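AlkD2 (Streptococcus mutans, PDB 6M9M) is of uncertain function but belongs to the HEAT-like repeat family of DNA glycosylases and binds the nucleotide inosine-5'-monophosphate. Local coordinates at residues Y160-S164 against K192-V197. Numbering follows the deposited sequence. Where two conformers were deposited one is given.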
loop_
_atom_site.group_PDB
_atom_site.type_symbol
_atom_site.label_atom_id
_atom_site.label_comp_id
_atom_site.label_asym_id
_atom_site.label_seq_id
_atom_site.Cartn_x
_atom_site.Cartn_y
_atom_site.Cartn_z
ATOM N N TYR A 160 2.064 -13.769 1.614
ATOM C CA TYR A 160 1.669 -12.438 2.058
ATOM C C TYR A 160 0.967 -11.692 0.939
ATOM O O TYR A 160 -0.086 -11.085 1.144
ATOM C CB TYR A 160 2.949 -11.722 2.502
ATOM C CG TYR A 160 2.845 -10.318 3.088
ATOM C CD1 TYR A 160 2.173 -10.083 4.278
ATOM C CD2 TYR A 160 3.538 -9.258 2.514
ATOM C CE1 TYR A 160 2.144 -8.805 4.851
ATOM C CE2 TYR A 160 3.523 -8.003 3.073
ATOM C CZ TYR A 160 2.826 -7.773 4.238
ATOM O OH TYR A 160 2.854 -6.496 4.783
ATOM N N VAL A 161 1.542 -11.728 -0.259
ATOM C CA VAL A 161 0.891 -11.131 -1.418
ATOM C C VAL A 161 -0.442 -11.819 -1.696
ATOM O O VAL A 161 -1.465 -11.161 -1.912
ATOM C CB VAL A 161 1.819 -11.165 -2.645
ATOM C CG1 VAL A 161 1.074 -10.646 -3.878
ATOM C CG2 VAL A 161 3.069 -10.313 -2.408
ATOM N N ARG A 162 -0.445 -13.157 -1.735
ATOM C CA ARG A 162 -1.651 -13.879 -2.138
ATOM C C ARG A 162 -2.831 -13.600 -1.216
ATOM O O ARG A 162 -3.975 -13.549 -1.672
ATOM C CB ARG A 162 -1.400 -15.382 -2.224
ATOM C CG ARG A 162 -0.451 -15.800 -3.325
ATOM C CD ARG A 162 -0.482 -17.294 -3.579
ATOM N NE ARG A 162 -0.168 -18.105 -2.405
ATOM C CZ ARG A 162 1.054 -18.448 -2.004
ATOM N NH1 ARG A 162 2.125 -18.038 -2.662
ATOM N NH2 ARG A 162 1.210 -19.218 -0.932
ATOM N N LYS A 163 -2.584 -13.436 0.090
ATOM C CA LYS A 163 -3.685 -13.120 0.993
ATOM C C LYS A 163 -4.293 -11.770 0.649
ATOM O O LYS A 163 -5.517 -11.612 0.652
ATOM C CB LYS A 163 -3.200 -13.152 2.437
ATOM C CG LYS A 163 -2.906 -14.567 2.916
ATOM C CD LYS A 163 -2.446 -14.600 4.355
ATOM C CE LYS A 163 -2.384 -16.027 4.871
ATOM N NZ LYS A 163 -1.909 -16.091 6.276
ATOM N N SER A 164 -3.458 -10.788 0.316
ATOM C CA SER A 164 -3.965 -9.480 -0.099
ATOM C C SER A 164 -4.716 -9.567 -1.427
ATOM O O SER A 164 -5.772 -8.951 -1.589
ATOM C CB SER A 164 -2.789 -8.518 -0.157
ATOM O OG SER A 164 -3.183 -7.223 -0.490
ATOM N N LYS A 192 -1.113 -24.720 -5.924
ATOM C CA LYS A 192 -1.417 -24.388 -4.536
ATOM C C LYS A 192 -1.776 -22.916 -4.412
ATOM O O LYS A 192 -2.735 -22.542 -3.728
ATOM C CB LYS A 192 -0.191 -24.719 -3.672
ATOM C CG LYS A 192 -0.298 -24.307 -2.215
ATOM C CD LYS A 192 1.044 -24.412 -1.489
ATOM C CE LYS A 192 1.980 -23.289 -1.889
ATOM N NZ LYS A 192 3.232 -23.311 -1.083
ATOM N N GLU A 193 -1.015 -22.071 -5.098
ATOM C CA GLU A 193 -1.184 -20.628 -5.017
ATOM C C GLU A 193 -2.569 -20.198 -5.473
ATOM O O GLU A 193 -3.260 -19.452 -4.767
ATOM C CB GLU A 193 -0.110 -19.989 -5.891
ATOM C CG GLU A 193 1.308 -20.104 -5.326
ATOM C CD GLU A 193 2.081 -21.360 -5.716
ATOM O OE1 GLU A 193 1.496 -22.353 -6.223
ATOM O OE2 GLU A 193 3.309 -21.329 -5.525
ATOM N N ILE A 194 -2.998 -20.650 -6.658
ATOM C CA ILE A 194 -4.271 -20.166 -7.188
ATOM C C ILE A 194 -5.434 -20.666 -6.338
ATOM O O ILE A 194 -6.455 -19.978 -6.196
ATOM C CB ILE A 194 -4.425 -20.518 -8.683
ATOM C CG1 ILE A 194 -5.517 -19.649 -9.311
ATOM C CG2 ILE A 194 -4.715 -22.013 -8.865
ATOM C CD1 ILE A 194 -5.637 -19.792 -10.809
ATOM N N ASN A 195 -5.314 -21.864 -5.765
ATOM C CA ASN A 195 -6.388 -22.381 -4.921
ATOM C C ASN A 195 -6.520 -21.579 -3.640
ATOM O O ASN A 195 -7.637 -21.329 -3.173
ATOM C CB ASN A 195 -6.187 -23.867 -4.656
ATOM C CG ASN A 195 -6.752 -24.710 -5.763
ATOM O OD1 ASN A 195 -7.964 -24.795 -5.932
ATOM N ND2 ASN A 195 -5.879 -25.324 -6.547
ATOM N N GLN A 196 -5.400 -21.127 -3.080
ATOM C CA GLN A 196 -5.466 -20.282 -1.898
ATOM C C GLN A 196 -6.213 -18.983 -2.205
ATOM O O GLN A 196 -7.087 -18.542 -1.438
ATOM C CB GLN A 196 -4.048 -19.991 -1.409
ATOM C CG GLN A 196 -4.039 -19.061 -0.235
ATOM C CD GLN A 196 -2.698 -18.959 0.426
ATOM O OE1 GLN A 196 -1.654 -19.028 -0.233
ATOM N NE2 GLN A 196 -2.706 -18.812 1.749
ATOM N N VAL A 197 -5.873 -18.351 -3.324
ATOM C CA VAL A 197 -6.505 -17.097 -3.703
ATOM C C VAL A 197 -7.974 -17.322 -4.026
ATOM O O VAL A 197 -8.835 -16.530 -3.628
ATOM C CB VAL A 197 -5.738 -16.489 -4.891
ATOM C CG1 VAL A 197 -6.467 -15.267 -5.438
ATOM C CG2 VAL A 197 -4.305 -16.120 -4.492
#
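In the all-helical HEAT-like repeat fold of this protein, helix 159-175 packs beside helix 192-201 through a knob-into-hole contact: the side chain of Arg-162 fits among Lys-192, Glu-193, Gln-196 and Val-197. The axes of the two segments run in roughly the same direction, crossing at -36° with a closest approach of 9.5 Å. Arginine suits the place because its methylene stem packs on carbon atoms while its guanidinium donates hydrogen bonds. Near the backbone its CB rests 3.8 Å from the methyl CG2 of Val-197, which also meets CG in a plain apolar contact. Farther out, CD of Arg-162 lies 3.6 Å from CB of Glu-193. A bend at chi3 then turns the guanidinium so that CG of Glu-193 covers one face, 3.5 Å from NH1. The Glu-193 carboxylate probably contributes a longer-range attraction, with OE2 well out of the guanidinium plane and no N-H aimed at it; this may partly offset the nearby ammonium of Lys-192, whose NZ is 4.6 Å from NH2 of Arg-162. NH1 donates instead to the backbone oxygen of Asp-156, in the loop preceding helix 159-175. Gln-196 suits its place because its amide can accept and donate at once: with CG anti to the backbone N and the chain extended, it reaches across to Arg-162, while NE2 donates a hydrogen bond to OE2 of Glu-159, at the start of helix 159-175. Its OE1 lies in the guanidinium plane, gripped side-on by Arg-162 NE at 2.8 Å and NH2 at 3.0 Å; neither bond is perfectly straight, NE being the straighter (151° at its hydrogen, against 138°).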